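RNA-dependent RNA Polymerase (Bombyx mori cytoplasmic polyhedrosis virus, PDB 6TZ0) catalyses RNA-templated RNA synthesis, transcribing the double-stranded viral genome into plus strands and copying packaged plus strands into complementary minus strands. Local coordinates at residues V69-N73 against E74-P78. Numbering follows the deposited sequence.
Sequences VTIPN and EITNP
Pro72 meets Ile75 and Asn73 meets Asn77 around a single helical turn, residues 73-76, with Pro72 at the N-cap position, which illustrates how so short a helix can be held by both backbone and side chains. The main-chain bond spanning the turn, of the i to i+4 kind, runs from Asn77 N to Asn73 O at 2.8 Å. Before it, Ile75 N reaches Pro72 O at 3.4 Å, a weak bond. The side chains of Asn73 and Asn77 meet over the same span: the Asn73 amide, its CG anti to the backbone N (chi1 -161°), offers OD1 to Asn77 ND2. The two amide planes stand 72° apart, so the groups meet at a steep angle and do not stack; the bond is modelled at only 2.4 Å from Asn73 OD1 to Asn77 ND2, too short to be trusted in detail. On the apolar flank, the Pro72 ring lies alongside Ile75, both pointing the same way, with Pro72 CG 3.8 Å from Ile75 CG1. Ile71 CG2 touches the methyl CG2 of Thr76 at 4.1 Å. Glu74, bent at chi2 (86°), folds its carboxylate back so that OE1 comes 3.5 Å from Pro72 CB. Ile71 and Ile75 also rest on Leu173 and Leu174 of helix 166-175, while Leu235 of helix 224-237 packs on Ile71 and Pro72. The turn is thus two-sided: isoleucines and proline fasten it to neighbouring helices of the N-terminal region, whereas the asparagine pair probably adds a polar side-chain link to the backbone bond along the exposed side, from the first residue of the turn to Asn77, where the chain leaves helical geometry.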
loop_
_atom_site.group_PDB
_atom_site.type_symbol
_atom_site.label_atom_id
_atom_site.label_comp_id
_atom_site.label_asym_id
_atom_site.label_seq_id
_atom_site.Cartn_x
_atom_site.Cartn_y
_atom_site.Cartn_z
ATOM N N VAL A 69 -43.970 6.063 5.866
ATOM C CA VAL A 69 -43.270 5.545 4.696
ATOM C C VAL A 69 -43.502 6.488 3.523
ATOM O O VAL A 69 -44.644 6.725 3.115
ATOM C CB VAL A 69 -43.737 4.122 4.364
ATOM C CG1 VAL A 69 -43.073 3.638 3.097
ATOM C CG2 VAL A 69 -43.439 3.176 5.511
ATOM N N THR A 70 -42.416 7.031 2.980
ATOM C CA THR A 70 -42.460 8.027 1.917
ATOM C C THR A 70 -41.425 7.673 0.860
ATOM O O THR A 70 -40.251 7.467 1.185
ATOM C CB THR A 70 -42.190 9.431 2.468
ATOM O OG1 THR A 70 -43.177 9.756 3.453
ATOM C CG2 THR A 70 -42.236 10.462 1.355
ATOM N N ILE A 71 -41.854 7.594 -0.393
ATOM C CA ILE A 71 -40.980 7.309 -1.521
ATOM C C ILE A 71 -41.168 8.427 -2.550
ATOM O O ILE A 71 -42.301 8.672 -2.966
ATOM C CB ILE A 71 -41.254 5.940 -2.153
ATOM C CG1 ILE A 71 -40.962 4.839 -1.139
ATOM C CG2 ILE A 71 -40.403 5.726 -3.380
ATOM C CD1 ILE A 71 -41.359 3.486 -1.587
ATOM N N PRO A 72 -40.113 9.109 -2.970
ATOM C CA PRO A 72 -40.271 10.248 -3.878
ATOM C C PRO A 72 -40.586 9.808 -5.302
ATOM O O PRO A 72 -40.442 8.645 -5.676
ATOM C CB PRO A 72 -38.911 10.945 -3.805
ATOM C CG PRO A 72 -37.964 9.858 -3.455
ATOM C CD PRO A 72 -38.711 8.928 -2.554
ATOM N N ASN A 73 -41.020 10.786 -6.101
ATOM C CA ASN A 73 -41.474 10.501 -7.457
ATOM C C ASN A 73 -40.308 10.190 -8.384
ATOM O O ASN A 73 -40.484 9.488 -9.384
ATOM C CB ASN A 73 -42.276 11.686 -7.992
ATOM C CG ASN A 73 -43.163 11.316 -9.164
ATOM O OD1 ASN A 73 -43.272 10.149 -9.538
ATOM N ND2 ASN A 73 -43.794 12.317 -9.759
ATOM N N GLU A 74 -39.108 10.677 -8.058
ATOM C CA GLU A 74 -37.936 10.454 -8.897
ATOM C C GLU A 74 -37.448 9.010 -8.869
ATOM O O GLU A 74 -36.665 8.620 -9.738
ATOM C CB GLU A 74 -36.798 11.377 -8.464
ATOM C CG GLU A 74 -37.029 12.856 -8.713
ATOM C CD GLU A 74 -37.779 13.543 -7.588
ATOM O OE1 GLU A 74 -38.092 12.881 -6.578
ATOM O OE2 GLU A 74 -38.050 14.754 -7.709
ATOM N N ILE A 75 -37.877 8.217 -7.896
ATOM C CA ILE A 75 -37.497 6.812 -7.829
ATOM C C ILE A 75 -38.479 5.937 -8.594
ATOM O O ILE A 75 -38.078 5.063 -9.365
ATOM C CB ILE A 75 -37.370 6.379 -6.354
ATOM C CG1 ILE A 75 -36.305 7.221 -5.650
ATOM C CG2 ILE A 75 -37.022 4.907 -6.241
ATOM C CD1 ILE A 75 -34.928 7.068 -6.240
ATOM N N THR A 76 -39.781 6.160 -8.399
ATOM C CA THR A 76 -40.779 5.376 -9.119
ATOM C C THR A 76 -40.902 5.829 -10.568
ATOM O O THR A 76 -41.134 5.006 -11.459
ATOM C CB THR A 76 -42.132 5.468 -8.417
ATOM O OG1 THR A 76 -42.555 6.834 -8.374
ATOM C CG2 THR A 76 -42.038 4.934 -7.004
ATOM N N ASN A 77 -40.746 7.130 -10.823
ATOM C CA ASN A 77 -40.795 7.702 -12.166
ATOM C C ASN A 77 -39.444 8.347 -12.443
ATOM O O ASN A 77 -39.274 9.558 -12.232
ATOM C CB ASN A 77 -41.920 8.723 -12.293
ATOM C CG ASN A 77 -43.281 8.107 -12.114
ATOM O OD1 ASN A 77 -43.563 7.033 -12.642
ATOM N ND2 ASN A 77 -44.132 8.775 -11.347
ATOM N N PRO A 78 -38.463 7.577 -12.908
ATOM C CA PRO A 78 -37.123 8.133 -13.104
ATOM C C PRO A 78 -37.067 9.041 -14.319
ATOM O O PRO A 78 -37.834 8.889 -15.272
ATOM C CB PRO A 78 -36.253 6.889 -13.313
ATOM C CG PRO A 78 -37.060 5.759 -12.801
ATOM C CD PRO A 78 -38.469 6.122 -13.099
#